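Long-range contact in ankyrin repeat domain protein (Legionella pneumophila subsp. pneumophila, PDB 6MCA), which is a cysteine protease-like, ankyrin-repeat effector of the bacterium that interacts with the host LARP7 component of the 7SK snRNP complex: residues 198-208 with 379-390. Numbering follows the deposited sequence.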
ATOM      1  N   SER A 198       4.859   4.823   7.928  1.00 25.48           N
ATOM      2  CA  SER A 198       6.308   4.935   7.857  1.00 25.67           C
ATOM      3  C   SER A 198       6.771   6.330   8.244  1.00 27.91           C
ATOM      4  O   SER A 198       7.776   6.481   8.942  1.00 28.48           O
ATOM      5  CB  SER A 198       6.789   4.580   6.451  1.00 15.42           C
ATOM      6  OG  SER A 198       8.118   5.020   6.235  1.00 26.29           O
ATOM      7  N   LEU A 199       6.050   7.364   7.804  1.00 23.03           N
ATOM      8  CA  LEU A 199       6.380   8.718   8.238  1.00 28.02           C
ATOM      9  C   LEU A 199       6.223   8.864   9.748  1.00 29.74           C
ATOM     10  O   LEU A 199       7.073   9.470  10.418  1.00 28.72           O
ATOM     11  CB  LEU A 199       5.505   9.735   7.506  1.00 23.25           C
ATOM     12  CG  LEU A 199       5.792   9.925   6.016  1.00 25.29           C
ATOM     13  CD1 LEU A 199       4.778  10.871   5.399  1.00 19.32           C
ATOM     14  CD2 LEU A 199       7.209  10.437   5.803  1.00 23.23           C
ATOM     15  N   ARG A 200       5.135   8.310  10.299  1.00 25.68           N
ATOM     16  CA  ARG A 200       4.918   8.372  11.741  1.00 24.17           C
ATOM     17  C   ARG A 200       6.068   7.718  12.498  1.00 30.64           C
ATOM     18  O   ARG A 200       6.576   8.272  13.481  1.00 25.13           O
ATOM     19  CB  ARG A 200       3.592   7.703  12.104  1.00 30.58           C
ATOM     20  CG  ARG A 200       3.339   7.627  13.601  1.00 22.89           C
ATOM     21  CD  ARG A 200       2.165   6.718  13.925  1.00 27.69           C
ATOM     22  NE  ARG A 200       2.470   5.312  13.677  1.00 36.47           N
ATOM     23  CZ  ARG A 200       3.097   4.522  14.540  1.00 29.92           C
ATOM     24  NH1 ARG A 200       3.491   4.998  15.713  1.00 34.84           N
ATOM     25  NH2 ARG A 200       3.332   3.254  14.230  1.00 38.22           N
ATOM     26  N   ARG A 201       6.488   6.530  12.057  1.00 22.82           N
ATOM     27  CA  ARG A 201       7.621   5.867  12.693  1.00 28.46           C
ATOM     28  C   ARG A 201       8.912   6.647  12.488  1.00 38.28           C
ATOM     29  O   ARG A 201       9.781   6.652  13.368  1.00 30.47           O
ATOM     30  CB  ARG A 201       7.774   4.447  12.149  1.00 26.69           C
ATOM     31  CG  ARG A 201       6.575   3.555  12.391  1.00 27.82           C
ATOM     32  CD  ARG A 201       6.771   2.189  11.752  1.00 33.76           C
ATOM     33  NE  ARG A 201       5.642   1.303  12.016  1.00 39.46           N
ATOM     34  CZ  ARG A 201       5.495   0.594  13.129  1.00 45.71           C
ATOM     35  NH1 ARG A 201       6.409   0.666  14.087  1.00 51.82           N
ATOM     36  NH2 ARG A 201       4.435  -0.185  13.285  1.00 43.71           N
ATOM     37  N   PHE A 202       9.050   7.311  11.339  1.00 28.97           N
ATOM     38  CA  PHE A 202      10.280   8.024  11.020  1.00 26.27           C
ATOM     39  C   PHE A 202      10.491   9.203  11.956  1.00 21.94           C
ATOM     40  O   PHE A 202      11.564   9.348  12.552  1.00 26.10           O
ATOM     41  CB  PHE A 202      10.237   8.484   9.563  1.00 28.54           C
ATOM     42  CG  PHE A 202      11.429   9.287   9.142  1.00 20.42           C
ATOM     43  CD1 PHE A 202      12.692   8.720   9.115  1.00 19.07           C
ATOM     44  CD2 PHE A 202      11.285  10.612   8.763  1.00 17.49           C
ATOM     45  CE1 PHE A 202      13.791   9.460   8.722  1.00 21.71           C
ATOM     46  CE2 PHE A 202      12.379  11.357   8.369  1.00 22.28           C
ATOM     47  CZ  PHE A 202      13.634  10.780   8.349  1.00 20.18           C
ATOM     48  N   ILE A 203       9.470  10.053  12.113  1.00 25.64           N
ATOM     49  CA  ILE A 203       9.618  11.218  12.986  1.00 31.86           C
ATOM     50  C   ILE A 203       9.601  10.853  14.462  1.00 38.69           C
ATOM     51  O   ILE A 203       9.779  11.734  15.312  1.00 38.04           O
ATOM     52  CB  ILE A 203       8.529  12.274  12.714  1.00 34.86           C
ATOM     53  CG1 ILE A 203       7.140  11.700  12.972  1.00 27.43           C
ATOM     54  CG2 ILE A 203       8.630  12.787  11.287  1.00 22.64           C
ATOM     55  CD1 ILE A 203       6.027  12.693  12.712  1.00 25.44           C
ATOM     56  N   SER A 204       9.405   9.578  14.796  1.00 33.62           N
ATOM     57  CA  SER A 204       9.404   9.120  16.177  1.00 35.88           C
ATOM     58  C   SER A 204      10.656   8.337  16.540  1.00 42.12           C
ATOM     59  O   SER A 204      10.774   7.877  17.680  1.00 38.50           O
ATOM     60  CB  SER A 204       8.170   8.258  16.440  1.00 28.65           C
ATOM     61  OG  SER A 204       8.312   6.970  15.868  1.00 56.70           O
ATOM     62  N   SER A 205      11.576   8.151  15.601  1.00 41.06           N
ATOM     63  CA  SER A 205      12.802   7.423  15.879  1.00 28.05           C
ATOM     64  C   SER A 205      13.807   8.332  16.575  1.00 38.43           C
ATOM     65  O   SER A 205      13.881   9.530  16.292  1.00 43.80           O
ATOM     66  CB  SER A 205      13.398   6.871  14.583  1.00 38.26           C
ATOM     67  OG  SER A 205      14.525   6.050  14.842  1.00 44.17           O
ATOM     68  N   TYR A 206      14.572   7.755  17.505  1.00 32.08           N
ATOM     69  CA  TYR A 206      15.645   8.509  18.147  1.00 44.94           C
ATOM     70  C   TYR A 206      16.653   8.998  17.114  1.00 42.83           C
ATOM     71  O   TYR A 206      17.047  10.173  17.114  1.00 47.10           O
ATOM     72  CB  TYR A 206      16.335   7.643  19.203  1.00 29.65           C
ATOM     73  CG  TYR A 206      15.511   7.393  20.446  1.00 37.38           C
ATOM     74  CD1 TYR A 206      14.752   8.407  21.017  1.00 38.17           C
ATOM     75  CD2 TYR A 206      15.496   6.143  21.052  1.00 28.46           C
ATOM     76  CE1 TYR A 206      14.001   8.182  22.157  1.00 34.52           C
ATOM     77  CE2 TYR A 206      14.748   5.908  22.192  1.00 34.72           C
ATOM     78  CZ  TYR A 206      14.002   6.931  22.740  1.00 45.87           C
ATOM     79  OH  TYR A 206      13.255   6.700  23.873  1.00 35.96           O
ATOM     80  N   SER A 207      17.046   8.113  16.194  1.00 27.97           N
ATOM     81  CA  SER A 207      18.078   8.406  15.206  1.00 39.41           C
ATOM     82  C   SER A 207      17.731   9.576  14.294  1.00 24.55           C
ATOM     83  O   SER A 207      18.591  10.003  13.516  1.00 47.15           O
ATOM     84  CB  SER A 207      18.346   7.160  14.360  1.00 28.42           C
ATOM     85  OG  SER A 207      17.141   6.639  13.825  1.00 48.36           O
ATOM     86  N   THR A 208      16.508  10.104  14.362  1.00 28.32           N
ATOM     87  CA  THR A 208      16.095  11.213  13.514  1.00 35.05           C
ATOM     88  C   THR A 208      15.814  12.485  14.309  1.00 33.01           C
ATOM     89  O   THR A 208      15.189  13.412  13.782  1.00 36.63           O
ATOM     90  CB  THR A 208      14.863  10.826  12.693  1.00 27.50           C
ATOM     91  OG1 THR A 208      13.703  10.842  13.533  1.00 42.63           O
ATOM     92  CG2 THR A 208      15.033   9.435  12.100  1.00 24.59           C
ATOM     93  N   LEU A 379      15.891  15.132   2.826  1.00 25.13           N
ATOM     94  CA  LEU A 379      14.958  14.493   3.746  1.00 28.94           C
ATOM     95  C   LEU A 379      14.357  13.236   3.134  1.00 33.54           C
ATOM     96  O   LEU A 379      14.192  12.220   3.817  1.00 31.26           O
ATOM     97  CB  LEU A 379      13.857  15.482   4.127  1.00 31.83           C
ATOM     98  CG  LEU A 379      12.949  15.140   5.307  1.00 40.66           C
ATOM     99  CD1 LEU A 379      13.715  15.234   6.616  1.00 36.56           C
ATOM    100  CD2 LEU A 379      11.739  16.059   5.320  1.00 38.74           C
ATOM    101  N   TYR A 380      14.021  13.291   1.843  1.00 25.16           N
ATOM    102  CA  TYR A 380      13.461  12.128   1.162  1.00 23.80           C
ATOM    103  C   TYR A 380      14.446  10.964   1.167  1.00 25.16           C
ATOM    104  O   TYR A 380      14.078   9.823   1.476  1.00 27.41           O
ATOM    105  CB  TYR A 380      13.069  12.516  -0.266  1.00 26.42           C
ATOM    106  CG  TYR A 380      12.719  11.362  -1.176  1.00 25.20           C
ATOM    107  CD1 TYR A 380      11.522  10.674  -1.030  1.00 26.21           C
ATOM    108  CD2 TYR A 380      13.576  10.974  -2.197  1.00 21.23           C
ATOM    109  CE1 TYR A 380      11.195   9.624  -1.868  1.00 26.38           C
ATOM    110  CE2 TYR A 380      13.258   9.926  -3.038  1.00 36.52           C
ATOM    111  CZ  TYR A 380      12.067   9.255  -2.871  1.00 33.07           C
ATOM    112  OH  TYR A 380      11.748   8.210  -3.707  1.00 33.92           O
ATOM    113  N   ASP A 381      15.711  11.240   0.840  1.00 27.78           N
ATOM    114  CA  ASP A 381      16.726  10.188   0.838  1.00 30.21           C
ATOM    115  C   ASP A 381      16.923   9.608   2.235  1.00 26.27           C
ATOM    116  O   ASP A 381      17.001   8.383   2.411  1.00 28.13           O
ATOM    117  CB  ASP A 381      18.046  10.732   0.293  1.00 44.15           C
ATOM    118  CG  ASP A 381      17.997  10.994  -1.199  1.00 60.59           C
ATOM    119  OD1 ASP A 381      17.222  10.310  -1.901  1.00 52.00           O
ATOM    120  OD2 ASP A 381      18.738  11.883  -1.670  1.00 73.14           O
ATOM    121  N   GLU A 382      17.017  10.481   3.244  1.00 30.23           N
ATOM    122  CA  GLU A 382      17.193  10.010   4.614  1.00 35.80           C
ATOM    123  C   GLU A 382      16.026   9.131   5.049  1.00 34.07           C
ATOM    124  O   GLU A 382      16.230   8.061   5.638  1.00 29.77           O
ATOM    125  CB  GLU A 382      17.354  11.202   5.559  1.00 27.21           C
ATOM    126  CG  GLU A 382      17.910  10.842   6.927  1.00 62.83           C
ATOM    127  CD  GLU A 382      18.786  11.936   7.508  1.00 63.46           C
ATOM    128  OE1 GLU A 382      18.891  13.013   6.884  1.00 56.61           O
ATOM    129  OE2 GLU A 382      19.371  11.716   8.590  1.00 69.68           O
ATOM    130  N   TRP A 383      14.796   9.557   4.746  1.00 21.63           N
ATOM    131  CA  TRP A 383      13.616   8.782   5.112  1.00 22.22           C
ATOM    132  C   TRP A 383      13.605   7.425   4.418  1.00 29.88           C
ATOM    133  O   TRP A 383      13.310   6.402   5.048  1.00 32.19           O
ATOM    134  CB  TRP A 383      12.354   9.577   4.770  1.00 23.28           C
ATOM    135  CG  TRP A 383      11.081   8.783   4.793  1.00 31.02           C
ATOM    136  CD1 TRP A 383      10.606   8.019   5.820  1.00 26.61           C
ATOM    137  CD2 TRP A 383      10.111   8.686   3.740  1.00 29.56           C
ATOM    138  NE1 TRP A 383       9.404   7.449   5.471  1.00 26.44           N
ATOM    139  CE2 TRP A 383       9.078   7.843   4.200  1.00 31.12           C
ATOM    140  CE3 TRP A 383      10.018   9.227   2.455  1.00 24.50           C
ATOM    141  CZ2 TRP A 383       7.967   7.530   3.419  1.00 19.07           C
ATOM    142  CZ3 TRP A 383       8.913   8.915   1.680  1.00 25.20           C
ATOM    143  CH2 TRP A 383       7.903   8.074   2.165  1.00 25.43           C
ATOM    144  N   VAL A 384      13.934   7.394   3.125  1.00 28.88           N
ATOM    145  CA  VAL A 384      13.889   6.134   2.386  1.00 31.15           C
ATOM    146  C   VAL A 384      14.931   5.155   2.918  1.00 30.65           C
ATOM    147  O   VAL A 384      14.636   3.969   3.128  1.00 33.17           O
ATOM    148  CB  VAL A 384      14.063   6.395   0.878  1.00 30.10           C
ATOM    149  CG1 VAL A 384      14.339   5.095   0.138  1.00 19.59           C
ATOM    150  CG2 VAL A 384      12.821   7.073   0.316  1.00 20.09           C
ATOM    151  N   GLU A 385      16.161   5.627   3.151  1.00 27.77           N
ATOM    152  CA  GLU A 385      17.190   4.727   3.668  1.00 37.36           C
ATOM    153  C   GLU A 385      16.853   4.254   5.079  1.00 32.07           C
ATOM    154  O   GLU A 385      17.048   3.073   5.413  1.00 27.25           O
ATOM    155  CB  GLU A 385      18.555   5.415   3.634  1.00 28.32           C
ATOM    156  CG  GLU A 385      19.116   5.614   2.231  1.00 39.95           C
ATOM    157  CD  GLU A 385      19.232   4.316   1.451  1.00 42.74           C
ATOM    158  OE1 GLU A 385      18.547   4.178   0.416  1.00 41.65           O
ATOM    159  OE2 GLU A 385      20.010   3.434   1.871  1.00 60.47           O
ATOM    160  N   TRP A 386      16.338   5.159   5.920  1.00 28.92           N
ATOM    161  CA  TRP A 386      15.923   4.770   7.261  1.00 26.70           C
ATOM    162  C   TRP A 386      14.837   3.704   7.212  1.00 31.66           C
ATOM    163  O   TRP A 386      14.853   2.761   8.008  1.00 28.37           O
ATOM    164  CB  TRP A 386      15.436   5.995   8.036  1.00 29.82           C
ATOM    165  CG  TRP A 386      14.914   5.670   9.402  1.00 32.64           C
ATOM    166  CD1 TRP A 386      15.610   5.705  10.575  1.00 35.63           C
ATOM    167  CD2 TRP A 386      13.584   5.252   9.738  1.00 28.16           C
ATOM    168  NE1 TRP A 386      14.797   5.338  11.620  1.00 34.11           N
ATOM    169  CE2 TRP A 386      13.549   5.053  11.132  1.00 36.08           C
ATOM    170  CE3 TRP A 386      12.421   5.027   8.994  1.00 26.69           C
ATOM    171  CZ2 TRP A 386      12.396   4.641  11.797  1.00 30.83           C
ATOM    172  CZ3 TRP A 386      11.280   4.616   9.656  1.00 33.81           C
ATOM    173  CH2 TRP A 386      11.275   4.428  11.043  1.00 28.92           C
ATOM    174  N   ASP A 387      13.887   3.832   6.281  1.00 30.74           N
ATOM    175  CA  ASP A 387      12.807   2.852   6.202  1.00 27.11           C
ATOM    176  C   ASP A 387      13.316   1.506   5.699  1.00 28.08           C
ATOM    177  O   ASP A 387      12.873   0.453   6.176  1.00 28.71           O
ATOM    178  CB  ASP A 387      11.686   3.377   5.307  1.00 30.39           C
ATOM    179  CG  ASP A 387      10.326   2.833   5.702  1.00 39.89           C
ATOM    180  OD1 ASP A 387      10.044   2.763   6.917  1.00 35.48           O
ATOM    181  OD2 ASP A 387       9.539   2.475   4.800  1.00 40.73           O
ATOM    182  N   LYS A 388      14.239   1.522   4.732  1.00 29.09           N
ATOM    183  CA  LYS A 388      14.898   0.286   4.316  1.00 33.79           C
ATOM    184  C   LYS A 388      15.500  -0.436   5.517  1.00 32.18           C
ATOM    185  O   LYS A 388      15.221  -1.622   5.761  1.00 32.89           O
ATOM    186  CB  LYS A 388      15.993   0.588   3.290  1.00 32.10           C
ATOM    187  CG  LYS A 388      15.507   0.992   1.911  1.00 40.76           C
ATOM    188  CD  LYS A 388      16.693   1.194   0.979  1.00 24.71           C
ATOM    189  CE  LYS A 388      16.260   1.653  -0.402  1.00 55.85           C
ATOM    190  NZ  LYS A 388      17.431   1.894  -1.290  1.00 59.65           N
ATOM    191  N   ASP A 389      16.330   0.278   6.282  1.00 28.75           N
ATOM    192  CA  ASP A 389      16.991  -0.347   7.422  1.00 27.93           C
ATOM    193  C   ASP A 389      15.994  -0.765   8.500  1.00 42.78           C
ATOM    194  O   ASP A 389      16.199  -1.786   9.163  1.00 35.01           O
ATOM    195  CB  ASP A 389      18.049   0.596   7.993  1.00 34.25           C
ATOM    196  CG  ASP A 389      19.234   0.771   7.060  1.00 54.96           C
ATOM    197  OD1 ASP A 389      19.629  -0.219   6.407  1.00 38.60           O
ATOM    198  OD2 ASP A 389      19.767   1.897   6.974  1.00 54.44           O
ATOM    199  N   ARG A 390      14.905  -0.012   8.668  1.00 32.42           N
ATOM    200  CA  ARG A 390      13.893  -0.368   9.660  1.00 30.80           C
ATOM    201  C   ARG A 390      13.206  -1.677   9.296  1.00 37.02           C
ATOM    202  O   ARG A 390      13.003  -2.543  10.156  1.00 42.61           O
ATOM    203  CB  ARG A 390      12.867   0.761   9.786  1.00 32.90           C
ATOM    204  CG  ARG A 390      11.832   0.560  10.889  1.00 24.71           C
ATOM    205  CD  ARG A 390      10.524  -0.017  10.352  1.00 36.10           C
ATOM    206  NE  ARG A 390       9.849   0.889   9.425  1.00 38.02           N
ATOM    207  CZ  ARG A 390       8.585   0.754   9.037  1.00 38.80           C
ATOM    208  NH1 ARG A 390       7.853  -0.253   9.495  1.00 37.64           N
ATOM    209  NH2 ARG A 390       8.050   1.625   8.191  1.00 29.55           N
TER
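F202 enters between two tryptophans, W383 and W386, where 198-202, the end of helix 188-202, crosses 379-390 of helix 373-399 almost at right angles. Its CG stands anti to the backbone N (chi1 177°), which carries the ring across to the other helix. From CB outward, each atom has a neighbour: CB lies near CD1 of W383, CG of F202 packs 3.6 Å from that same CD1, and CD1 of F202 comes 3.6 Å from CD2 of W386. CD2 of F202 also lies near CD1 of W383, and CE2 near CB of W383. CE1 and CZ lie against CA of W383, which sits over the ring face in a CH-pi contact; CE1 also approaches CB of W386. Two edge-to-face stacks result: W383 turns an edge to the face of F202, and F202 its own edge to the face of W386 (planes 69° apart). A flat phenyl suits this place because its face and its rim are both used.

W386 also receives CA of F202 over its six-membered ring, while the mutually hydrogen-bonded hydroxyls of S205 and S207 gather at its edge near NE1. CD2 of L199 lies over a face of the W383 indole in a CH-pi contact, 3.6 Å from CE2. The indole NE1 of W383 donates to OG of S198 at 2.9 Å, a somewhat bent bond (145°); serine suits the place because its hydroxyl oxygen can accept the N-H.

D387 takes NH2 of R390 on the syn lone pair of OD1 at 2.6 Å. CD of R201 lies over the R390 guanidinium, and D197 pairs with NE of R201, so nearby carboxylates probably offset the two close positive charges. The chemistry thus lets F202 and W383 be buried at little polar cost: edge-to-face and CH-pi contacts pack the rings, S198 satisfies the W383 N-H, and D387 is paired with R390 and with R162 of helix 147-162.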